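Local coordinates for protein L-methionine gamma-lyase (Fusobacterium nucleatum subsp. nucleatum, PDB 6LXU) that belongs to the Cys/Met metabolism family of enzymes that depend on pyridoxal phosphate, carried here on a modified lysine, and assembles as four chains, at residues V69-I74 against A82-S87; D105-D110 against V130-V135; P193-P198 against K306-F311; Q350-M355 against A368-G373. All blocks are in the same frame, centred on the assembly; numbering follows the deposited sequence. Where two conformers were deposited one is given.

Contact 1: V69-I74 against A82-S87; sequences VLENKI and AGIAMS
E71 lays its side chain over the backbone of G83 and I84, its carboxylate reaching along the strand to A85. The contact joins helix 65-78 to strand 82-86, an outermost strand, within this chain, of the seven-stranded sheet of the large domain in this fold type I PLP enzyme. Helix and strand axes pass 6.2 Å apart, their N-to-C directions 130° apart. At the closest point of the backbones the CA atoms of E71 and G83 are 4.3 Å from each other, and G83 has no CB to meet the carbonyl oxygen of E71; its CA instead makes a CA-H...O contact with E71 O at 3.5 Å.

With CG beside the backbone N (chi1 -71°) and the chain extended beyond it, E71 brings OE2 to the amide of A85. The N-H of A85 meets OE2 at 2.9 Å on the anti side of the carboxylate, slightly out of its plane. The other oxygen, OE1, forms a salt bridge with R236 of helix 229-244, so both ends of the buried carboxylate are held. Beside this polar grip the CD2 methyl of L70 comes within 4.3 Å of A85 CB, while helix 250-260 packs against L70 as well.

Two waters bridge the segments. One joins N72 OD1 to the N-H of G83; the other donates to E71 OE2 at 2.7 Å and to A85 O at 2.9 Å.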
# COMPACT_ATOMS: atom_id res chain seq x y z
N VAL A 69 -10.12 -2.13 -14.46
CA VAL A 69 -9.67 -0.88 -15.08
C VAL A 69 -8.36 -1.08 -15.82
O VAL A 69 -8.22 -0.66 -16.96
CB VAL A 69 -9.59 0.25 -14.06
CG1 VAL A 69 -8.90 1.47 -14.64
CG2 VAL A 69 -10.98 0.60 -13.59
N LEU A 70 -7.42 -1.77 -15.17
CA LEU A 70 -6.15 -2.06 -15.80
C LEU A 70 -6.32 -2.89 -17.07
O LEU A 70 -5.70 -2.63 -18.10
CB LEU A 70 -5.24 -2.78 -14.81
CG LEU A 70 -3.91 -3.29 -15.35
CD1 LEU A 70 -3.08 -2.17 -15.93
CD2 LEU A 70 -3.14 -4.01 -14.25
N GLU A 71 -7.15 -3.93 -16.96
CA GLU A 71 -7.43 -4.80 -18.09
C GLU A 71 -8.02 -4.04 -19.27
O GLU A 71 -7.61 -4.22 -20.42
CB GLU A 71 -8.36 -5.91 -17.65
CG GLU A 71 -7.65 -6.90 -16.73
CD GLU A 71 -8.55 -7.91 -16.05
OE1 GLU A 71 -9.78 -7.72 -15.99
OE2 GLU A 71 -8.00 -8.92 -15.53
N ASN A 72 -8.99 -3.19 -18.98
CA ASN A 72 -9.61 -2.36 -20.02
C ASN A 72 -8.61 -1.40 -20.66
O ASN A 72 -8.65 -1.17 -21.88
CB ASN A 72 -10.77 -1.55 -19.45
CG ASN A 72 -11.95 -2.39 -19.06
OD1 ASN A 72 -12.10 -3.51 -19.49
ND2 ASN A 72 -12.83 -1.82 -18.24
N LYS A 73 -7.71 -0.85 -19.86
CA LYS A 73 -6.70 0.09 -20.35
C LYS A 73 -5.74 -0.58 -21.31
O LYS A 73 -5.47 -0.05 -22.39
CB LYS A 73 -5.89 0.71 -19.21
CG LYS A 73 -6.59 1.84 -18.51
CD LYS A 73 -5.78 2.45 -17.39
CE LYS A 73 -6.60 3.49 -16.66
NZ LYS A 73 -6.90 4.67 -17.51
N ILE A 74 -5.20 -1.75 -20.94
CA ILE A 74 -4.27 -2.40 -21.85
C ILE A 74 -4.98 -2.87 -23.12
O ILE A 74 -4.41 -2.80 -24.22
CB ILE A 74 -3.44 -3.51 -21.16
CG1 ILE A 74 -2.32 -4.01 -22.07
CG2 ILE A 74 -4.30 -4.68 -20.72
CD1 ILE A 74 -1.29 -2.96 -22.48
N ALA A 82 -10.44 -7.40 -25.19
CA ALA A 82 -10.48 -7.77 -23.79
C ALA A 82 -9.08 -7.93 -23.23
O ALA A 82 -8.20 -8.42 -23.90
CB ALA A 82 -11.24 -9.08 -23.64
N GLY A 83 -8.92 -7.50 -21.98
CA GLY A 83 -7.68 -7.66 -21.25
C GLY A 83 -7.83 -8.58 -20.06
O GLY A 83 -8.91 -8.70 -19.48
N ILE A 84 -6.72 -9.25 -19.70
CA ILE A 84 -6.65 -10.06 -18.50
C ILE A 84 -5.33 -9.74 -17.81
O ILE A 84 -4.29 -9.67 -18.47
CB ILE A 84 -6.66 -11.57 -18.79
CG1 ILE A 84 -7.64 -11.93 -19.90
CG2 ILE A 84 -7.00 -12.34 -17.53
CD1 ILE A 84 -7.43 -13.35 -20.33
N ALA A 85 -5.37 -9.58 -16.49
CA ALA A 85 -4.18 -9.30 -15.70
C ALA A 85 -3.79 -10.50 -14.84
O ALA A 85 -4.65 -11.22 -14.33
CB ALA A 85 -4.39 -8.10 -14.82
N MET A 86 -2.48 -10.66 -14.67
CA MET A 86 -1.89 -11.71 -13.86
C MET A 86 -0.75 -11.12 -13.04
O MET A 86 -0.27 -10.03 -13.29
CB MET A 86 -1.36 -12.86 -14.73
CG MET A 86 -2.41 -13.59 -15.53
SD MET A 86 -2.95 -12.74 -17.02
CE MET A 86 -3.91 -14.06 -17.75
N SER A 87 -0.28 -11.92 -12.08
CA SER A 87 0.75 -11.47 -11.14
C SER A 87 2.19 -11.62 -11.63
O SER A 87 3.11 -11.36 -10.87
CB SER A 87 0.56 -12.15 -9.80
OG SER A 87 0.69 -13.54 -9.95
O HOH W 1 -7.53 -11.22 -14.19
O HOH W 2 -11.08 -6.15 -20.62

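Contact 2: D105-D110 against V130-V135; sequences DHVVTD and VEVTFV
H106 and T133 join side chains across two parallel strands, 106-110 and 131-135, the NE2 of H106 lying 2.8 Å from T133 OG1 in a nearly straight hydrogen bond. The hydroxyl comes in at the ring edge. Having CG anti to the backbone N (chi1 177°) lays the imidazole past E131, with NE2 next to T133, and ND1 is taken up by T151.

The backbones supply the regular parallel ladder: five N-H...O bonds, running from E131 N on D105 O at 2.9 Å to V135 N on T109 O at 2.8 Å. CA-H...O contacts fill in between them, as from V132 CA to V107 O.

Apolar contacts lie on both faces. V107 CG2 meets V130 CG1 at 3.8 Å, on the same face as T109, whose methyl CG2 comes 3.5 Å from F134 CD1 as the two side chains run side by side. V132 CG1 sits over one face of the F134 ring, offset toward its rim. On the face of H106, V108 CG1 touches V135 CG2 at 4.0 Å.

The two strands and helix 115-125 form a beta-alpha-beta unit. M121 of that helix covers V107 and F134, helix 140-146 packs on V108 and V135, and strand 151-157 bonds to the other edge of 106-110.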
# COMPACT_ATOMS: atom_id res chain seq x y z
N ASP A 105 -0.83 -31.57 -28.89
CA ASP A 105 -0.70 -30.36 -29.70
C ASP A 105 0.77 -30.11 -29.98
O ASP A 105 1.67 -30.62 -29.31
CB ASP A 105 -1.26 -29.12 -28.98
CG ASP A 105 -2.76 -29.05 -28.96
OD1 ASP A 105 -3.42 -29.84 -29.67
OD2 ASP A 105 -3.30 -28.16 -28.26
N HIS A 106 0.99 -29.25 -30.98
CA HIS A 106 2.30 -28.82 -31.42
C HIS A 106 2.42 -27.29 -31.37
O HIS A 106 1.44 -26.56 -31.58
CB HIS A 106 2.56 -29.39 -32.83
CG HIS A 106 3.85 -28.97 -33.46
ND1 HIS A 106 3.89 -28.18 -34.59
CD2 HIS A 106 5.14 -29.28 -33.18
CE1 HIS A 106 5.14 -28.00 -34.96
NE2 HIS A 106 5.92 -28.67 -34.13
N VAL A 107 3.64 -26.84 -31.09
CA VAL A 107 3.98 -25.41 -31.00
C VAL A 107 5.19 -25.16 -31.90
O VAL A 107 6.15 -25.93 -31.86
CB VAL A 107 4.34 -25.01 -29.55
CG1 VAL A 107 4.83 -23.56 -29.48
CG2 VAL A 107 3.17 -25.25 -28.63
N VAL A 108 5.11 -24.09 -32.69
CA VAL A 108 6.26 -23.58 -33.42
C VAL A 108 6.68 -22.27 -32.78
O VAL A 108 5.85 -21.37 -32.60
CB VAL A 108 5.94 -23.33 -34.91
CG1 VAL A 108 7.12 -22.68 -35.64
CG2 VAL A 108 5.55 -24.63 -35.59
N THR A 109 7.95 -22.15 -32.45
CA THR A 109 8.46 -20.93 -31.84
C THR A 109 9.94 -20.74 -32.18
O THR A 109 10.50 -21.49 -33.01
CB THR A 109 8.16 -20.89 -30.32
OG1 THR A 109 8.40 -19.57 -29.82
CG2 THR A 109 9.01 -21.89 -29.55
N ASP A 110 10.57 -19.73 -31.59
CA ASP A 110 11.95 -19.39 -31.90
C ASP A 110 12.85 -19.88 -30.78
O ASP A 110 12.42 -20.01 -29.64
CB ASP A 110 12.06 -17.87 -32.06
CG ASP A 110 13.25 -17.45 -32.90
OD1 ASP A 110 14.40 -17.55 -32.41
OD2 ASP A 110 13.04 -17.02 -34.05
N VAL A 130 3.16 -31.91 -24.94
CA VAL A 130 3.13 -30.93 -26.03
C VAL A 130 4.43 -31.05 -26.80
O VAL A 130 5.51 -31.13 -26.22
CB VAL A 130 2.95 -29.50 -25.48
CG1 VAL A 130 2.96 -28.48 -26.61
CG2 VAL A 130 1.65 -29.41 -24.69
N GLU A 131 4.33 -31.09 -28.14
CA GLU A 131 5.48 -31.11 -29.04
C GLU A 131 5.88 -29.67 -29.34
O GLU A 131 5.01 -28.88 -29.68
CB GLU A 131 5.09 -31.78 -30.37
CG GLU A 131 4.51 -33.20 -30.26
CD GLU A 131 3.74 -33.66 -31.49
OE1 GLU A 131 3.80 -33.00 -32.56
OE2 GLU A 131 3.05 -34.70 -31.40
N VAL A 132 7.16 -29.35 -29.25
CA VAL A 132 7.63 -28.00 -29.56
C VAL A 132 8.77 -28.06 -30.55
O VAL A 132 9.73 -28.81 -30.35
CB VAL A 132 8.07 -27.23 -28.28
CG1 VAL A 132 8.43 -25.79 -28.63
CG2 VAL A 132 6.96 -27.26 -27.23
N THR A 133 8.66 -27.29 -31.63
CA THR A 133 9.73 -27.14 -32.60
C THR A 133 10.26 -25.71 -32.52
O THR A 133 9.49 -24.74 -32.62
CB THR A 133 9.23 -27.41 -34.03
OG1 THR A 133 8.67 -28.72 -34.10
CG2 THR A 133 10.38 -27.32 -35.03
N PHE A 134 11.57 -25.58 -32.33
CA PHE A 134 12.26 -24.30 -32.30
C PHE A 134 12.91 -24.07 -33.65
O PHE A 134 13.72 -24.89 -34.11
CB PHE A 134 13.32 -24.30 -31.22
CG PHE A 134 12.76 -24.49 -29.84
CD1 PHE A 134 12.18 -23.42 -29.15
CD2 PHE A 134 12.79 -25.73 -29.23
CE1 PHE A 134 11.66 -23.59 -27.88
CE2 PHE A 134 12.27 -25.90 -27.95
CZ PHE A 134 11.70 -24.83 -27.28
N VAL A 135 12.54 -22.96 -34.29
CA VAL A 135 13.08 -22.59 -35.60
C VAL A 135 13.57 -21.15 -35.57
O VAL A 135 13.40 -20.43 -34.57
CB VAL A 135 12.03 -22.74 -36.72
CG1 VAL A 135 11.42 -24.13 -36.72
CG2 VAL A 135 10.91 -21.70 -36.61

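Contact 3: P193-P198 against K306-F311; sequences PYMQKP and KQMKDF
M195 offers its carbonyl oxygen to the N-H of K309, the one direct hydrogen bond between the two segments, with O to N 2.8 Å. The amide lies in the carbonyl plane, on a lone pair. The same oxygen also takes a CA-H...O contact from M308, CA to O 3.2 Å. The contact thus ties the large domain of this fold type I PLP enzyme to the exit of helix 301-307, just before strand 314-319 of the five-stranded sheet.

Van der Waals contact centres on M195. A chi1 of -65°, CG anti to the carbonyl carbon, lays its chain along D310, with SD 3.3 Å from D310 O, and M308 brings its CE methyl to within 4.2 Å of SD. K309 lies extended over the backbone of Y194, CD to Y194 O 3.7 Å. Q196 and Q307 run side by side with their amide planes almost perpendicular.

Of four bridging waters, one links Q196 OE1 to Q307 NE2; another joins K197 N to Q307 O, and a third ties P193 O to K309 NZ. The fourth, 2.6 Å from Y194 OH, donates to D310 OD2.

Further out, Q196 NE2 reaches N188, Q307 NE2 the carbonyl of V167, K197 E79, and D310 R275. Helix 263-282 lines Y194, M195 and D310, while helix 65-78 packs on P193, K197 and P198.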
# COMPACT_ATOMS: atom_id res chain seq x y z
N PRO A 193 2.72 -1.21 -26.65
CA PRO A 193 1.78 -0.65 -27.63
C PRO A 193 2.09 0.76 -28.10
O PRO A 193 1.46 1.23 -29.06
CB PRO A 193 0.43 -0.72 -26.93
CG PRO A 193 0.75 -0.84 -25.49
CD PRO A 193 2.04 -1.57 -25.39
N TYR A 194 3.05 1.45 -27.48
CA TYR A 194 3.56 2.71 -28.03
C TYR A 194 4.24 2.50 -29.38
O TYR A 194 4.19 3.39 -30.24
CB TYR A 194 4.53 3.36 -27.02
CG TYR A 194 5.17 4.65 -27.45
CD1 TYR A 194 4.54 5.86 -27.21
CD2 TYR A 194 6.43 4.68 -28.02
CE1 TYR A 194 5.12 7.07 -27.54
CE2 TYR A 194 7.02 5.88 -28.40
CZ TYR A 194 6.34 7.06 -28.16
OH TYR A 194 6.90 8.28 -28.50
N MET A 195 4.89 1.35 -29.57
CA MET A 195 5.62 1.08 -30.81
C MET A 195 4.96 0.08 -31.73
O MET A 195 5.12 0.20 -32.95
CB MET A 195 7.04 0.60 -30.52
CG MET A 195 7.86 1.68 -29.86
SD MET A 195 9.50 1.17 -29.35
CE MET A 195 9.36 1.37 -27.57
N GLN A 196 4.26 -0.91 -31.20
CA GLN A 196 3.84 -2.06 -32.00
C GLN A 196 2.53 -2.56 -31.46
O GLN A 196 2.38 -2.69 -30.24
CB GLN A 196 4.93 -3.12 -31.85
CG GLN A 196 4.83 -4.37 -32.68
CD GLN A 196 6.12 -5.17 -32.60
OE1 GLN A 196 6.97 -5.08 -33.50
NE2 GLN A 196 6.30 -5.92 -31.52
N LYS A 197 1.57 -2.85 -32.36
CA LYS A 197 0.26 -3.35 -31.98
C LYS A 197 -0.02 -4.63 -32.76
O LYS A 197 -0.63 -4.60 -33.85
CB LYS A 197 -0.83 -2.29 -32.20
CG LYS A 197 -0.62 -1.04 -31.35
CD LYS A 197 -1.87 -0.17 -31.30
CE LYS A 197 -1.59 1.20 -30.69
NZ LYS A 197 -2.84 1.90 -30.28
N PRO A 198 0.46 -5.76 -32.24
CA PRO A 198 0.40 -7.00 -33.02
C PRO A 198 -1.00 -7.41 -33.46
O PRO A 198 -1.14 -8.03 -34.54
CB PRO A 198 1.02 -8.03 -32.06
CG PRO A 198 1.95 -7.23 -31.20
CD PRO A 198 1.23 -5.94 -30.99
N LYS A 306 8.61 -1.10 -40.73
CA LYS A 306 7.22 -1.30 -41.11
C LYS A 306 6.29 -1.54 -39.94
O LYS A 306 5.14 -1.14 -39.99
CB LYS A 306 7.08 -2.50 -42.03
CG LYS A 306 7.60 -2.36 -43.45
CD LYS A 306 6.69 -1.45 -44.23
CE LYS A 306 7.02 -1.44 -45.71
NZ LYS A 306 6.04 -0.62 -46.45
N GLN A 307 6.75 -2.27 -38.91
CA GLN A 307 5.85 -2.69 -37.83
C GLN A 307 6.05 -1.98 -36.49
O GLN A 307 5.26 -2.20 -35.58
CB GLN A 307 5.88 -4.22 -37.66
CG GLN A 307 7.12 -4.76 -36.97
CD GLN A 307 7.25 -6.27 -36.98
OE1 GLN A 307 6.48 -7.00 -37.64
NE2 GLN A 307 8.25 -6.77 -36.27
N MET A 308 7.07 -1.12 -36.40
CA MET A 308 7.36 -0.39 -35.16
C MET A 308 7.31 1.11 -35.43
O MET A 308 7.96 1.60 -36.36
CB MET A 308 8.74 -0.72 -34.61
CG MET A 308 8.97 -2.20 -34.35
SD MET A 308 10.59 -2.55 -33.63
CE MET A 308 10.41 -1.96 -31.95
N LYS A 309 6.60 1.85 -34.59
CA LYS A 309 6.53 3.31 -34.72
C LYS A 309 7.79 3.99 -34.24
O LYS A 309 8.07 5.12 -34.65
CB LYS A 309 5.33 3.85 -33.95
CG LYS A 309 4.00 3.37 -34.50
CD LYS A 309 2.88 3.98 -33.68
CE LYS A 309 1.50 3.51 -34.12
NZ LYS A 309 0.44 4.12 -33.27
N ASP A 310 8.53 3.34 -33.35
CA ASP A 310 9.86 3.78 -32.95
C ASP A 310 10.63 2.50 -32.65
O ASP A 310 10.03 1.42 -32.57
CB ASP A 310 9.80 4.74 -31.75
CG ASP A 310 11.00 5.67 -31.67
OD1 ASP A 310 12.05 5.37 -32.27
OD2 ASP A 310 10.88 6.72 -31.00
N PHE A 311 11.94 2.62 -32.49
CA PHE A 311 12.82 1.46 -32.52
C PHE A 311 13.26 0.94 -31.16
O PHE A 311 14.07 0.03 -31.08
CB PHE A 311 14.05 1.77 -33.39
CG PHE A 311 13.72 1.99 -34.84
CD1 PHE A 311 13.36 0.93 -35.66
CD2 PHE A 311 13.82 3.26 -35.41
CE1 PHE A 311 13.09 1.13 -37.01
CE2 PHE A 311 13.55 3.46 -36.76
CZ PHE A 311 13.18 2.40 -37.56
O HOH W 3 0.80 3.71 -30.36
O HOH W 4 9.18 8.22 -29.82
O HOH W 5 9.58 -5.72 -33.79
O HOH W 6 2.53 -2.41 -35.09

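Contact 4: Q350-M355 against A368-G373; sequences QHPASM and AGITDG. With NO3 (nitrate ion), chain C.
H351 and A353 face D372 across two segments without regular strand pairing, the backbones coming closest at A353 and D372, whose CA atoms are 5.6 Å apart. The imidazole of H351 makes the direct polar link: NE2 donates to D372 O at 2.8 Å, with an N-H...O angle of 167°. The oxygen lies close to the ring plane, at its edge, though the donor is tilted 30° from the carbonyl plane of D372. With a chi1 of 175° the ring stands trans to the backbone N and reaches across to that carbonyl. The second ring nitrogen, ND1, lies 2.7 Å from S354 OG in a further hydrogen bond, so both ring nitrogens are engaged and the rotation of the imidazole is fixed.

The second segment follows helix 362-367, which ends in a Schellman motif with G369, at positive phi, as its C-prime residue; the chain then turns through I370 to T371 toward strand 374-378. The contact draws together two loops at the ends of neighbouring antiparallel strands, 348-350 and 374-378, inside the five-stranded mixed sheet.

I370 supplies the apolar part, its CG2 resting 3.8 Å from P352 CB and also touching A353. R365 of the helix covers I370 and A353 and bonds to D372 OD1, while T371 OG1 goes to E318. A water beside I370 bridges the backbones, accepting from A353 N at 2.8 Å and donating to T371 O at 2.9 Å. Q350 NE2 donates to O3 of a nitrate ion at 3.2 Å, and S341 N bonds to the same ion.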
# COMPACT_ATOMS: atom_id res chain seq x y z
N GLN A 350 23.51 -4.89 -17.86
CA GLN A 350 24.00 -6.22 -17.51
C GLN A 350 25.01 -6.70 -18.54
O GLN A 350 24.94 -6.32 -19.71
CB GLN A 350 22.84 -7.21 -17.41
CG GLN A 350 21.88 -7.22 -18.59
CD GLN A 350 20.86 -8.32 -18.45
OE1 GLN A 350 21.10 -9.45 -18.87
NE2 GLN A 350 19.71 -8.01 -17.85
N HIS A 351 25.91 -7.57 -18.10
CA HIS A 351 26.94 -8.20 -18.93
C HIS A 351 26.68 -9.69 -18.81
O HIS A 351 27.14 -10.32 -17.85
CB HIS A 351 28.32 -7.80 -18.41
CG HIS A 351 29.45 -8.49 -19.11
ND1 HIS A 351 30.45 -9.15 -18.43
CD2 HIS A 351 29.74 -8.60 -20.43
CE1 HIS A 351 31.32 -9.63 -19.31
NE2 HIS A 351 30.91 -9.32 -20.52
N PRO A 352 25.88 -10.26 -19.74
CA PRO A 352 25.43 -11.64 -19.51
C PRO A 352 26.54 -12.66 -19.28
O PRO A 352 26.37 -13.57 -18.45
CB PRO A 352 24.63 -11.96 -20.77
CG PRO A 352 24.13 -10.65 -21.25
CD PRO A 352 25.15 -9.63 -20.85
N ALA A 353 27.68 -12.52 -19.95
CA ALA A 353 28.75 -13.52 -19.82
C ALA A 353 29.26 -13.66 -18.40
O ALA A 353 29.62 -14.77 -17.99
CB ALA A 353 29.90 -13.23 -20.78
N SER A 354 29.31 -12.56 -17.64
CA SER A 354 29.78 -12.61 -16.25
C SER A 354 28.66 -12.63 -15.22
O SER A 354 28.95 -12.84 -14.04
CB SER A 354 30.68 -11.41 -15.95
OG SER A 354 29.94 -10.20 -15.95
N MET A 355 27.41 -12.42 -15.64
CA MET A 355 26.30 -12.21 -14.70
C MET A 355 25.28 -13.34 -14.86
O MET A 355 25.46 -14.41 -14.25
CB MET A 355 25.73 -10.79 -14.88
CG MET A 355 26.76 -9.76 -14.46
SD MET A 355 26.31 -8.04 -14.76
CE MET A 355 24.86 -7.85 -13.72
N ALA A 368 24.39 -20.35 -26.97
CA ALA A 368 23.21 -19.57 -26.58
C ALA A 368 23.19 -18.12 -27.11
O ALA A 368 22.29 -17.34 -26.75
CB ALA A 368 23.08 -19.58 -25.06
N GLY A 369 24.16 -17.74 -27.95
CA GLY A 369 24.24 -16.40 -28.52
C GLY A 369 24.82 -15.34 -27.60
O GLY A 369 24.74 -14.14 -27.91
N ILE A 370 25.44 -15.75 -26.49
CA ILE A 370 26.05 -14.82 -25.54
C ILE A 370 27.55 -14.79 -25.83
O ILE A 370 28.26 -15.78 -25.64
CB ILE A 370 25.77 -15.23 -24.08
CG1 ILE A 370 24.26 -15.25 -23.80
CG2 ILE A 370 26.51 -14.31 -23.10
CD1 ILE A 370 23.54 -13.93 -24.02
N THR A 371 28.00 -13.64 -26.31
CA THR A 371 29.40 -13.40 -26.64
C THR A 371 30.08 -12.65 -25.49
O THR A 371 29.40 -11.98 -24.70
CB THR A 371 29.48 -12.61 -27.96
OG1 THR A 371 28.49 -11.58 -27.95
CG2 THR A 371 29.20 -13.52 -29.14
N ASP A 372 31.39 -12.78 -25.37
CA ASP A 372 32.11 -12.32 -24.18
C ASP A 372 32.04 -10.82 -23.93
O ASP A 372 32.13 -10.39 -22.79
CB ASP A 372 33.60 -12.73 -24.26
CG ASP A 372 33.86 -14.14 -23.75
OD1 ASP A 372 32.89 -14.87 -23.45
OD2 ASP A 372 35.05 -14.51 -23.62
N GLY A 373 31.93 -10.03 -24.99
CA GLY A 373 31.84 -8.58 -24.85
C GLY A 373 30.44 -8.00 -24.90
O GLY A 373 30.29 -6.79 -24.93
N NO3 C . 15.83 -9.39 -18.25
O1 NO3 C . 15.00 -8.49 -18.27
O2 NO3 C . 15.70 -10.37 -19.03
O3 NO3 C . 16.81 -9.32 -17.46
O HOH W 7 28.12 -11.00 -22.28

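From the N terminus the four contacts follow one another in series, none nesting in or crossing another. Contact 1 closes the short turn between helix 65-78 and strand 82-86, and contact 2 the longer return through helix 115-125; both reach the seven-stranded sheet, at its two outermost strands within the chain, with centres 27 Å apart. Contact 3 closes the widest loop, joining the end of helix 192-195 to the end of helix 301-307, and it touches contact 1 where I74 CD1 packs on P193 CG. Contact 4 closes the loop around helix 362-367 beside the five-stranded sheet, about 10 Å from contact 2 between nearest atoms.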